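Local coordinates for putative alpha/beta hydrolase FOLD protein (Candidatus Nitrososphaera gargensis, PDB 5A62), which probably hydrolyses carboxylic esters, as an archaeal carboxylesterase-like member of the alpha/beta hydrolase superfamily, at residues M107-H112 with Q204-S209; V116-M121 with K212-V217; N123-K128 with K229-E234. All blocks are in the same frame, centred on the assembly; numbering follows the deposited sequence. Where two conformers were deposited one is given.

Contact 1. Residues M107-H112 with Q204-S209; sequences MYAAQH and QGLRAS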
ATOM      1  N   MET A 107      -2.517  12.444  11.736  1.00  8.96           N
ATOM      2  CA  MET A 107      -1.348  11.703  12.113  1.00  8.59           C
ATOM      3  C   MET A 107      -0.203  12.606  12.513  1.00  8.01           C
ATOM      4  O   MET A 107       0.554  12.315  13.432  1.00  9.30           O
ATOM      5  CB  MET A 107      -0.875  10.818  10.920  1.00  8.85           C
ATOM      6  CG  MET A 107      -1.828   9.662  10.647  1.00  9.37           C
ATOM      7  SD  MET A 107      -1.307   8.614   9.279  1.00 11.43           S
ATOM      8  CE  MET A 107       0.138   7.919   9.942  1.00 13.08           C
ATOM      9  N   TYR A 108      -0.060  13.765  11.900  1.00  8.87           N
ATOM     10  CA  TYR A 108       0.942  14.690  12.261  1.00  9.65           C
ATOM     11  C   TYR A 108       0.689  15.214  13.677  1.00  9.30           C
ATOM     12  O   TYR A 108       1.605  15.231  14.468  1.00 10.02           O
ATOM     13  CB  TYR A 108       1.067  15.843  11.208  1.00 10.14           C
ATOM     14  CG  TYR A 108       2.206  16.762  11.493  1.00 10.75           C
ATOM     15  CD1 TYR A 108       3.488  16.505  11.033  1.00 12.15           C
ATOM     16  CD2 TYR A 108       2.039  17.863  12.286  1.00 11.30           C
ATOM     17  CE1 TYR A 108       4.519  17.364  11.372  1.00 13.67           C
ATOM     18  CE2 TYR A 108       3.060  18.738  12.545  1.00 13.44           C
ATOM     19  CZ  TYR A 108       4.290  18.438  12.106  1.00 13.93           C
ATOM     20  OH  TYR A 108       5.340  19.322  12.406  1.00 18.55           O
ATOM     21  N   ALA A 109      -0.537  15.617  13.941  1.00  9.46           N
ATOM     22  CA  ALA A 109      -0.910  16.071  15.296  1.00 11.31           C
ATOM     23  C   ALA A 109      -0.664  15.015  16.326  1.00 11.76           C
ATOM     24  O   ALA A 109      -0.132  15.304  17.440  1.00 11.59           O
ATOM     25  CB  ALA A 109      -2.346  16.501  15.322  1.00 11.50           C
ATOM     26  N   ALA A 110      -0.953  13.764  15.995  1.00 10.53           N
ATOM     27  CA  ALA A 110      -0.779  12.682  16.939  1.00 10.84           C
ATOM     28  C   ALA A 110       0.674  12.489  17.251  1.00 12.56           C
ATOM     29  O   ALA A 110       1.063  12.239  18.417  1.00 13.37           O
ATOM     30  CB  ALA A 110      -1.370  11.435  16.412  1.00 12.32           C
ATOM     31  N   GLN A 111       1.507  12.622  16.240  1.00 11.68           N
ATOM     32  CA  GLN A 111       2.935  12.334  16.376  1.00 11.91           C
ATOM     33  C   GLN A 111       3.748  13.507  16.870  1.00 13.69           C
ATOM     34  O   GLN A 111       4.849  13.283  17.461  1.00 15.30           O
ATOM     35  CB  GLN A 111       3.489  11.832  15.010  1.00 13.23           C
ATOM     36  CG  GLN A 111       3.020  10.488  14.680  1.00 15.85           C
ATOM     37  CD  GLN A 111       3.514  10.026  13.324  1.00 15.93           C
ATOM     38  OE1 GLN A 111       4.611  10.459  12.864  1.00 18.37           O
ATOM     39  NE2 GLN A 111       2.669   9.227  12.618  1.00 18.53           N
ATOM     40  N   HIS A 112       3.240  14.714  16.721  1.00 12.83           N
ATOM     41  CA  HIS A 112       3.897  15.942  17.039  1.00 15.06           C
ATOM     42  C   HIS A 112       2.944  16.897  17.769  1.00 14.93           C
ATOM     43  O   HIS A 112       2.678  17.995  17.305  1.00 17.11           O
ATOM     44  CB  HIS A 112       4.456  16.552  15.753  1.00 16.85           C
ATOM     45  CG  HIS A 112       5.425  15.675  15.041  1.00 18.90           C
ATOM     46  ND1 HIS A 112       5.155  15.016  13.858  1.00 21.08           N
ATOM     47  CD2 HIS A 112       6.717  15.403  15.332  1.00 20.02           C
ATOM     48  CE1 HIS A 112       6.210  14.321  13.493  1.00 20.12           C
ATOM     49  NE2 HIS A 112       7.160  14.523  14.389  1.00 23.43           N
ATOM     50  N   GLN A 204      -6.880   7.361  18.692  1.00 11.73           N
ATOM     51  CA  GLN A 204      -6.341   7.429  20.043  1.00 12.21           C
ATOM     52  C   GLN A 204      -5.223   8.438  20.115  1.00 11.07           C
ATOM     53  O   GLN A 204      -5.144   9.257  21.056  1.00 10.53           O
ATOM     54  CB  GLN A 204      -5.841   6.034  20.479  1.00 14.08           C
ATOM     55  CG  GLN A 204      -5.275   6.027  21.911  1.00 19.70           C
ATOM     56  CD  GLN A 204      -4.945   4.623  22.405  1.00 26.61           C
ATOM     57  OE1 GLN A 204      -4.101   3.948  21.797  1.00 31.73           O
ATOM     58  NE2 GLN A 204      -5.628   4.163  23.510  1.00 25.20           N
ATOM     59  N   GLY A 205      -4.306   8.435  19.178  1.00 11.04           N
ATOM     60  CA  GLY A 205      -3.248   9.405  19.196  1.00 10.01           C
ATOM     61  C   GLY A 205      -3.657  10.830  19.044  1.00  9.90           C
ATOM     62  O   GLY A 205      -3.074  11.755  19.633  1.00 10.38           O
ATOM     63  N   LEU A 206      -4.622  11.054  18.191  1.00  8.58           N
ATOM     64  CA  LEU A 206      -5.160  12.407  18.028  1.00  9.27           C
ATOM     65  C   LEU A 206      -5.873  12.873  19.314  1.00 10.31           C
ATOM     66  O   LEU A 206      -5.687  14.005  19.716  1.00 10.24           O
ATOM     67  CB  LEU A 206      -6.138  12.438  16.826  1.00  9.28           C
ATOM     68  CG  LEU A 206      -6.736  13.761  16.501  1.00  9.82           C
ATOM     69  CD1 LEU A 206      -5.684  14.794  16.220  1.00  9.98           C
ATOM     70  CD2 LEU A 206      -7.711  13.647  15.371  1.00  9.58           C
ATOM     71  N   ARG A 207      -6.673  12.003  19.916  1.00  9.78           N
ATOM     72  CA  ARG A 207      -7.302  12.339  21.213  1.00 10.88           C
ATOM     73  C   ARG A 207      -6.203  12.626  22.204  1.00 11.65           C
ATOM     74  O   ARG A 207      -6.315  13.622  22.924  1.00 12.73           O
ATOM     75  CB  ARG A 207      -8.142  11.168  21.612  1.00 11.09           C
ATOM     76  CG  ARG A 207      -8.741  11.397  23.026  1.00 10.97           C
ATOM     77  CD  ARG A 207      -9.817  10.312  23.305  1.00 12.11           C
ATOM     78  NE  ARG A 207      -9.245   8.995  23.319  1.00 12.05           N
ATOM     79  CZ  ARG A 207      -9.613   7.955  22.600  1.00 13.55           C
ATOM     80  NH1 ARG A 207     -10.629   8.018  21.742  1.00 14.46           N
ATOM     81  NH2 ARG A 207      -8.932   6.851  22.712  1.00 14.50           N
ATOM     82  N   ALA A 208      -5.150  11.852  22.214  1.00 11.25           N
ATOM     83  CA  ALA A 208      -4.025  12.052  23.193  1.00 10.62           C
ATOM     84  C   ALA A 208      -3.323  13.370  23.049  1.00 11.85           C
ATOM     85  O   ALA A 208      -2.819  13.952  23.994  1.00 11.02           O
ATOM     86  CB  ALA A 208      -2.993  10.954  23.106  1.00 11.10           C
ATOM     87  N   SER A 209      -3.237  13.904  21.829  1.00 11.04           N
ATOM     88  CA  SER A 209      -2.456  15.085  21.541  1.00 10.81           C
ATOM     89  C   SER A 209      -2.931  16.315  22.254  1.00 11.39           C
ATOM     90  O   SER A 209      -2.128  17.205  22.460  1.00 14.26           O
ATOM     91  CB  SER A 209      -2.433  15.323  19.993  1.00 11.10           C
ATOM     92  OG  SER A 209      -3.664  15.836  19.537  1.00 11.93           O
TER
HETATM   93  O   HOH W   1      -0.541  12.047  20.624  1.00 15.18           O

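Contact 2. Residues V116-M121 with K212-V217; sequences VDAIIM and KVFAIV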
ATOM      1  N   VAL A 116       1.338  21.588  17.004  1.00 15.37           N
ATOM      2  CA  VAL A 116       0.053  21.878  16.355  0.50 15.04           C
ATOM      3  C   VAL A 116      -0.931  22.422  17.366  1.00 15.55           C
ATOM      4  O   VAL A 116      -1.159  21.780  18.410  1.00 20.65           O
ATOM      5  CB  VAL A 116      -0.545  20.618  15.672  0.50 16.11           C
ATOM      6  CG1 VAL A 116      -1.029  19.584  16.698  0.50 17.61           C
ATOM      7  CG2 VAL A 116      -1.571  20.999  14.609  0.50 17.19           C
ATOM      8  N   ASP A 117      -1.499  23.550  17.057  1.00 12.53           N
ATOM      9  CA  ASP A 117      -2.599  24.064  17.861  1.00 12.34           C
ATOM     10  C   ASP A 117      -3.923  23.380  17.547  1.00 12.05           C
ATOM     11  O   ASP A 117      -4.767  23.151  18.440  1.00 13.36           O
ATOM     12  CB  ASP A 117      -2.765  25.535  17.703  1.00 14.34           C
ATOM     13  CG  ASP A 117      -1.608  26.359  18.280  1.00 17.40           C
ATOM     14  OD1 ASP A 117      -1.258  26.141  19.449  1.00 20.26           O
ATOM     15  OD2 ASP A 117      -1.098  27.236  17.579  1.00 20.26           O
ATOM     16  N   ALA A 118      -4.152  23.109  16.261  1.00 11.34           N
ATOM     17  CA  ALA A 118      -5.442  22.667  15.787  1.00 10.39           C
ATOM     18  C   ALA A 118      -5.276  22.058  14.427  1.00 10.28           C
ATOM     19  O   ALA A 118      -4.372  22.396  13.669  1.00 11.15           O
ATOM     20  CB  ALA A 118      -6.416  23.796  15.689  1.00 11.05           C
ATOM     21  N   ILE A 119      -6.192  21.156  14.155  1.00  9.07           N
ATOM     22  CA  ILE A 119      -6.385  20.644  12.806  1.00  8.93           C
ATOM     23  C   ILE A 119      -7.844  20.830  12.414  1.00  8.58           C
ATOM     24  O   ILE A 119      -8.748  20.748  13.224  1.00  9.39           O
ATOM     25  CB  ILE A 119      -5.978  19.217  12.623  1.00  9.49           C
ATOM     26  CG1 ILE A 119      -6.835  18.212  13.342  1.00  9.84           C
ATOM     27  CG2 ILE A 119      -4.528  19.054  12.971  1.00  9.10           C
ATOM     28  CD1 ILE A 119      -6.449  16.764  13.047  1.00 10.51           C
ATOM     29  N   ILE A 120      -8.027  21.058  11.096  1.00  9.19           N
ATOM     30  CA  ILE A 120      -9.333  21.261  10.470  1.00  9.82           C
ATOM     31  C   ILE A 120      -9.388  20.296   9.334  1.00  9.16           C
ATOM     32  O   ILE A 120      -8.708  20.519   8.321  1.00 10.83           O
ATOM     33  CB  ILE A 120      -9.586  22.692  10.032  1.00 10.37           C
ATOM     34  CG1 ILE A 120      -9.428  23.615  11.231  1.00 11.84           C
ATOM     35  CG2 ILE A 120     -11.017  22.775   9.439  1.00 10.61           C
ATOM     36  CD1 ILE A 120      -9.482  25.088  10.879  1.00 12.95           C
ATOM     37  N   MET A 121     -10.182  19.259   9.446  1.00  9.86           N
ATOM     38  CA  MET A 121     -10.274  18.186   8.447  1.00  9.83           C
ATOM     39  C   MET A 121     -11.519  18.397   7.609  1.00 11.39           C
ATOM     40  O   MET A 121     -12.625  18.447   8.177  1.00 11.98           O
ATOM     41  CB  MET A 121     -10.374  16.837   9.121  1.00 10.41           C
ATOM     42  CG  MET A 121      -9.176  16.493   9.987  1.00 11.03           C
ATOM     43  SD  MET A 121      -9.327  14.931  10.839  1.00 13.37           S
ATOM     44  CE  MET A 121     -10.574  15.331  12.076  1.00 13.75           C
ATOM     45  N   LYS A 212      -6.722  20.957  19.256  1.00 13.14           N
ATOM     46  CA  LYS A 212      -8.119  21.263  18.907  1.00 12.86           C
ATOM     47  C   LYS A 212      -8.435  20.560  17.589  1.00 12.64           C
ATOM     48  O   LYS A 212      -7.692  20.751  16.657  1.00 13.73           O
ATOM     49  CB  LYS A 212      -8.366  22.740  18.750  1.00 16.63           C
ATOM     50  CG  LYS A 212      -8.317  23.527  20.054  1.00 21.08           C
ATOM     51  CD  LYS A 212      -8.685  24.971  19.687  1.00 25.94           C
ATOM     52  CE  LYS A 212      -8.690  25.984  20.826  1.00 30.98           C
ATOM     53  NZ  LYS A 212      -9.105  25.403  22.131  1.00 34.99           N
ATOM     54  N   VAL A 213      -9.500  19.790  17.541  1.00 11.29           N
ATOM     55  CA  VAL A 213      -9.876  19.013  16.386  1.00 11.64           C
ATOM     56  C   VAL A 213     -11.172  19.586  15.852  1.00 11.59           C
ATOM     57  O   VAL A 213     -12.155  19.672  16.562  1.00 12.62           O
ATOM     58  CB  VAL A 213     -10.047  17.544  16.683  1.00 11.46           C
ATOM     59  CG1 VAL A 213     -10.347  16.800  15.388  1.00 12.40           C
ATOM     60  CG2 VAL A 213      -8.781  16.948  17.319  1.00 13.06           C
ATOM     61  N   PHE A 214     -11.172  19.960  14.609  1.00 10.23           N
ATOM     62  CA  PHE A 214     -12.318  20.440  13.919  1.00 11.22           C
ATOM     63  C   PHE A 214     -12.525  19.620  12.647  1.00 11.09           C
ATOM     64  O   PHE A 214     -11.581  19.156  12.036  1.00 10.93           O
ATOM     65  CB  PHE A 214     -12.166  21.892  13.498  1.00 12.39           C
ATOM     66  CG  PHE A 214     -11.897  22.861  14.616  1.00 12.81           C
ATOM     67  CD1 PHE A 214     -10.611  23.193  15.007  1.00 13.17           C
ATOM     68  CD2 PHE A 214     -12.954  23.529  15.200  1.00 14.34           C
ATOM     69  CE1 PHE A 214     -10.405  24.137  16.007  1.00 15.98           C
ATOM     70  CE2 PHE A 214     -12.738  24.458  16.200  1.00 14.84           C
ATOM     71  CZ  PHE A 214     -11.487  24.764  16.603  1.00 15.65           C
ATOM     72  N   ALA A 215     -13.753  19.454  12.226  1.00 10.59           N
ATOM     73  CA  ALA A 215     -14.077  18.761  10.986  1.00 10.60           C
ATOM     74  C   ALA A 215     -15.253  19.449  10.301  1.00 10.98           C
ATOM     75  O   ALA A 215     -16.222  19.890  10.932  1.00 11.76           O
ATOM     76  CB  ALA A 215     -14.390  17.321  11.196  1.00 11.61           C
ATOM     77  N   ILE A 216     -15.146  19.584   9.008  1.00 10.15           N
ATOM     78  CA  ILE A 216     -16.218  20.024   8.085  1.00 11.64           C
ATOM     79  C   ILE A 216     -16.474  18.903   7.111  1.00 11.97           C
ATOM     80  O   ILE A 216     -15.530  18.495   6.430  1.00 11.91           O
ATOM     81  CB  ILE A 216     -15.813  21.297   7.355  1.00 13.09           C
ATOM     82  CG1 ILE A 216     -15.346  22.377   8.350  1.00 12.96           C
ATOM     83  CG2 ILE A 216     -16.973  21.779   6.488  1.00 16.14           C
ATOM     84  CD1 ILE A 216     -14.806  23.665   7.758  1.00 14.28           C
ATOM     85  N   VAL A 217     -17.702  18.372   7.045  1.00 11.99           N
ATOM     86  CA  VAL A 217     -18.002  17.239   6.210  1.00 12.67           C
ATOM     87  C   VAL A 217     -19.231  17.536   5.377  1.00 12.83           C
ATOM     88  O   VAL A 217     -20.187  18.111   5.907  1.00 13.55           O
ATOM     89  CB  VAL A 217     -18.160  15.958   7.042  1.00 15.13           C
ATOM     90  CG1 VAL A 217     -19.295  15.991   8.007  1.00 19.67           C
ATOM     91  CG2 VAL A 217     -18.329  14.734   6.160  1.00 13.37           C
TER

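Contact 3. Residues N123-K128 with K229-E234; sequences NGSPKK and KETKEE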
ATOM      1  N   ASN A 123     -13.804  16.769   4.861  1.00  9.63           N
ATOM      2  CA  ASN A 123     -14.028  15.424   4.364  1.00  9.30           C
ATOM      3  C   ASN A 123     -12.803  14.565   4.547  1.00  9.86           C
ATOM      4  O   ASN A 123     -12.361  13.906   3.608  1.00 10.77           O
ATOM      5  CB  ASN A 123     -14.441  15.480   2.864  1.00 10.53           C
ATOM      6  CG  ASN A 123     -15.799  16.120   2.654  1.00 12.51           C
ATOM      7  OD1 ASN A 123     -16.684  16.036   3.527  1.00 12.97           O
ATOM      8  ND2 ASN A 123     -15.950  16.754   1.496  1.00 14.80           N
ATOM      9  N   GLY A 124     -12.350  14.524   5.758  1.00 10.39           N
ATOM     10  CA  GLY A 124     -11.273  13.690   6.199  1.00 10.77           C
ATOM     11  C   GLY A 124     -11.496  13.193   7.590  1.00 11.05           C
ATOM     12  O   GLY A 124     -12.408  13.654   8.281  1.00 11.59           O
ATOM     13  N   SER A 125     -10.746  12.200   8.001  1.00 10.69           N
ATOM     14  CA  SER A 125     -10.826  11.748   9.379  1.00 10.46           C
ATOM     15  C   SER A 125      -9.546  11.051   9.775  1.00 10.85           C
ATOM     16  O   SER A 125      -8.738  10.702   8.907  1.00 11.97           O
ATOM     17  CB  SER A 125     -11.984  10.760   9.507  1.00 12.52           C
ATOM     18  OG  SER A 125     -11.618   9.415   9.218  1.00 12.03           O
ATOM     19  N   PRO A 126      -9.366  10.740  11.047  1.00  9.56           N
ATOM     20  CA  PRO A 126      -8.238   9.952  11.513  1.00 10.24           C
ATOM     21  C   PRO A 126      -8.442   8.438  11.382  1.00 10.71           C
ATOM     22  O   PRO A 126      -7.554   7.690  11.718  1.00 12.49           O
ATOM     23  CB  PRO A 126      -8.142  10.316  12.996  1.00 11.59           C
ATOM     24  CG  PRO A 126      -9.501  10.790  13.337  1.00 14.36           C
ATOM     25  CD  PRO A 126     -10.186  11.286  12.142  1.00 10.89           C
ATOM     26  N   LYS A 127      -9.584   7.971  10.916  1.00 11.60           N
ATOM     27  CA  LYS A 127      -9.869   6.565  10.904  1.00 12.86           C
ATOM     28  C   LYS A 127      -9.308   5.839   9.687  1.00 14.03           C
ATOM     29  O   LYS A 127      -9.166   6.391   8.584  1.00 14.30           O
ATOM     30  CB  LYS A 127     -11.385   6.371  10.940  1.00 15.21           C
ATOM     31  CG  LYS A 127     -11.880   6.830  12.299  1.00 18.53           C
ATOM     32  CD  LYS A 127     -13.107   6.127  12.821  1.00 23.09           C
ATOM     33  CE  LYS A 127     -12.897   4.633  12.909  1.00 26.30           C
ATOM     34  NZ  LYS A 127     -14.057   3.985  13.562  1.00 31.20           N
ATOM     35  N   LYS A 128      -9.012   4.579   9.912  1.00 12.32           N
ATOM     36  CA  LYS A 128      -8.798   3.663   8.817  1.00 13.24           C
ATOM     37  C   LYS A 128     -10.085   3.455   8.066  1.00 13.05           C
ATOM     38  O   LYS A 128     -11.204   3.502   8.618  1.00 14.65           O
ATOM     39  CB  LYS A 128      -8.385   2.291   9.344  1.00 15.66           C
ATOM     40  CG  LYS A 128      -6.987   2.097   9.668  1.00 20.26           C
ATOM     41  CD  LYS A 128      -6.664   0.554   9.773  1.00 16.59           C
ATOM     42  CE  LYS A 128      -6.340  -0.282   8.528  1.00 18.84           C
ATOM     43  NZ  LYS A 128      -5.342   0.300   7.545  1.00 18.60           N
ATOM     44  N   LYS A 229     -18.504  10.702  12.031  1.00 14.92           N
ATOM     45  CA  LYS A 229     -19.444  10.420  13.106  1.00 16.62           C
ATOM     46  C   LYS A 229     -18.885   9.428  14.090  1.00 13.85           C
ATOM     47  O   LYS A 229     -18.974   9.567  15.331  1.00 14.97           O
ATOM     48  CB  LYS A 229     -20.781   9.986  12.527  1.00 21.77           C
ATOM     49  CG  LYS A 229     -21.536  11.216  12.051  1.00 28.47           C
ATOM     50  CD  LYS A 229     -22.952  10.923  11.570  1.00 36.99           C
ATOM     51  CE  LYS A 229     -23.006  10.775  10.055  1.00 41.20           C
ATOM     52  NZ  LYS A 229     -24.321  10.282   9.541  1.00 43.46           N
ATOM     53  N   GLU A 230     -18.167   8.411  13.579  1.00 12.48           N
ATOM     54  CA  GLU A 230     -17.499   7.474  14.438  1.00 13.23           C
ATOM     55  C   GLU A 230     -16.399   8.184  15.224  1.00 13.57           C
ATOM     56  O   GLU A 230     -16.189   7.945  16.422  1.00 15.59           O
ATOM     57  CB  GLU A 230     -16.926   6.283  13.627  1.00 13.76           C
ATOM     58  CG  GLU A 230     -17.978   5.403  12.970  1.00 16.13           C
ATOM     59  CD  GLU A 230     -17.460   4.381  11.932  1.00 19.69           C
ATOM     60  OE1 GLU A 230     -16.226   4.245  11.763  1.00 23.96           O
ATOM     61  OE2 GLU A 230     -18.320   3.703  11.283  1.00 24.62           O
ATOM     62  N   THR A 231     -15.685   9.084  14.581  1.00 11.29           N
ATOM     63  CA  THR A 231     -14.627   9.827  15.218  1.00 11.37           C
ATOM     64  C   THR A 231     -15.170  10.709  16.333  1.00 11.05           C
ATOM     65  O   THR A 231     -14.557  10.721  17.419  1.00 13.01           O
ATOM     66  CB  THR A 231     -13.887  10.693  14.191  1.00 12.37           C
ATOM     67  OG1 THR A 231     -13.298   9.821  13.191  1.00 11.82           O
ATOM     68  CG2 THR A 231     -12.736  11.443  14.836  1.00 11.71           C
ATOM     69  N   LYS A 232     -16.307  11.340  16.095  1.00 11.62           N
ATOM     70  CA  LYS A 232     -16.899  12.211  17.124  1.00 13.70           C
ATOM     71  C   LYS A 232     -17.325  11.403  18.320  1.00 14.50           C
ATOM     72  O   LYS A 232     -17.214  11.897  19.460  1.00 14.52           O
ATOM     73  CB  LYS A 232     -18.017  13.033  16.517  1.00 14.94           C
ATOM     74  CG  LYS A 232     -18.848  13.880  17.487  1.00 15.22           C
ATOM     75  CD  LYS A 232     -18.095  15.027  18.004  1.00 17.06           C
ATOM     76  CE  LYS A 232     -19.046  15.888  18.883  1.00 17.23           C
ATOM     77  NZ  LYS A 232     -18.462  17.087  19.423  1.00 19.29           N
ATOM     78  N   GLU A 233     -17.751  10.156  18.139  1.00 14.64           N
ATOM     79  CA  GLU A 233     -18.087   9.292  19.273  1.00 17.48           C
ATOM     80  C   GLU A 233     -16.901   9.102  20.171  1.00 17.59           C
ATOM     81  O   GLU A 233     -17.065   9.062  21.398  1.00 18.88           O
ATOM     82  CB  GLU A 233     -18.706   7.943  18.862  1.00 21.19           C
ATOM     83  CG  GLU A 233     -20.136   8.100  18.364  1.00 27.83           C
ATOM     84  CD  GLU A 233     -21.085   8.659  19.439  1.00 36.29           C
ATOM     85  OE1 GLU A 233     -21.087   8.121  20.586  1.00 41.83           O
ATOM     86  OE2 GLU A 233     -21.792   9.663  19.157  1.00 45.10           O
ATOM     87  N   GLU A 234     -15.695   9.022  19.575  1.00 14.94           N
ATOM     88  CA  GLU A 234     -14.454   8.681  20.247  1.00 15.12           C
ATOM     89  C   GLU A 234     -13.655   9.888  20.705  1.00 12.96           C
ATOM     90  O   GLU A 234     -12.863   9.790  21.642  1.00 13.80           O
ATOM     91  CB  GLU A 234     -13.557   7.871  19.334  1.00 16.16           C
ATOM     92  CG  GLU A 234     -14.112   6.467  19.023  1.00 19.64           C
ATOM     93  CD  GLU A 234     -13.428   5.883  17.767  1.00 28.04           C
ATOM     94  OE1 GLU A 234     -12.212   5.526  17.851  1.00 33.39           O
ATOM     95  OE2 GLU A 234     -14.082   5.800  16.674  1.00 39.95           O
TER

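Contact 1. Residues M107-H112 with Q204-S209
Ala110 sets its methyl group on the backbone of Gly205, Ala110 CB lying 3.5 Å from Gly205 C, with Leu206 N also close to the methyl. Gly205 has no side chain, and the methyl lies directly on its backbone where the helices come near each other. The axes of the short segments approach to 7.7 Å and cross at 56°.

Apolar packing continues at the next pair. Leu206 CG stands anti to the backbone N (chi1 -178°), which turns the branch inward and brings CD1 to 3.9 Å from Ala109 CB. Both residues also rest on strand 116-122 through Ile119. This is layer packing of the alpha/beta hydrolase fold: helices 100-111 and 202-209 lie side by side against one face of the central sheet, and the first of them begins within a GxSxG sequence, just after its serine, consistent with the nucleophile elbow of the family. On its far side helix 100-111 meets helix 74-87, through Met107 and Tyr108.

The polar contacts run through backbone carbonyls. No direct hydrogen bond joins the two segments; one water donates to Ala110 O and to Gly205 O, each at 2.7 Å, and so ties the two carbonyls together. Ser209 presents a carbon to helix 100-111, its CB packing 3.4 Å from Ala109 O. Its hydroxyl turns back instead, and at chi1 75° Ser209 OG donates to Leu206 O at 2.7 Å. That carbonyl also accepts from Ser209 N, while Ser209 OG is bonded in addition to Cys211 N.

Contact 2. Residues V116-M121 with K212-V217
Phe214 has Ile119 O at its ring edge, in the ring plane, and Ala118 CB also at the edge, 4.0 Å from CE1. Ile120 CG1 approaches obliquely, 4.0 Å from Phe214 CB, and the ring of Phe265 meets Phe214 with the planes at about 30°. Phe214 projects to the face of Ala118, Ile120 and Lys212, and its chi1 of -58°, CG beside the backbone N, turns the ring back toward Ala118.

Five backbone hydrogen bonds run between the strands: Lys212 N to Asp117 O, Ile119 N to Lys212 O, Phe214 N to Ile119 O, Met121 N to Phe214 O and Ile216 N to Met121 O. This is the parallel ladder of two neighbouring strands in the alpha/beta hydrolase sheet, with strand 93-98 beside 116-122 and strand 239-243 beside 212-218. CA-H...O contacts reinforce it, as from Ala118 CA to Lys212 O at 3.1 Å.

On the other face, Met121 bends at chi3 (-72°) and puts CE 3.6 Å from Val213 CG1, with Ala215 CB farther off at 4.4 Å. Helix 222-234 packs over Met121 and Ala215 through Ile228. Where the chain turns, the Asp117 carboxylate is held by Lys92 and Tyr24, and Lys212 NZ pairs with Asp272.

Contact 3. Residues N123-K128 with K229-E234
An ST turn shapes the loop that leaves strand 116-122 for the helices inserted between the sheet strands, a region that in this superfamily commonly forms a lid. Ser125 OG accepts from Lys127 N at 3.0 Å (N-H...O 157°), and the turned loop presents Pro126 and Lys127 to helix 222-234.

Lys127 bends at chi3 (57°) and crosses Glu230 and Glu234 at about a right angle. Its NZ donates to Glu230 OE1 at 2.8 Å, a salt bridge that reaches the carboxylate from its anti side, 32° out of plane. Glu234 OE2 is a long second partner, 3.6 Å from Lys127 NZ. The ammonium thus joins two acidic side chains one helical turn apart, and probably eases the repulsion between them.

Nearer the backbone of Lys127 the packing is close. Lys127 CG runs 3.4 Å from Thr231 OG1, sliding past in the opposite direction, and Pro126 CG lies 3.6 Å from Thr231 CG2. The threonine hydroxyl bonds back to Leu227 O, one turn earlier in its own helix.

Pro126, Lys127 and Glu234 all touch Val203 of helix 202-209, so the loop lies where that helix, helix 222-234 and the end of strand 116-122 come together.

How the contacts relate
From the N terminus, the chain lays down helix 100-111, strand 116-122 and the loop 123-128 in succession. After about 73 residues, mostly helical, it returns with helix 202-209, strand 212-218 and helix 222-234, which meet the earlier three in the same order. Each contact therefore closes a long loop, and all three loops cross. Contact 1 rests on contact 2, with Ala109 against Val116 and Leu206 against Val213. Contact 3 borders both: Asn123 N probably bonds to Ile216 O, extending the strand pairing, while Pro126 packs on Leu206 and Arg207 NH1 probably bonds to Glu234 O. Together they join helices 100-111, 202-209 and 222-234 to neighbouring parallel strands 116-122 and 212-218 of the mixed sheet.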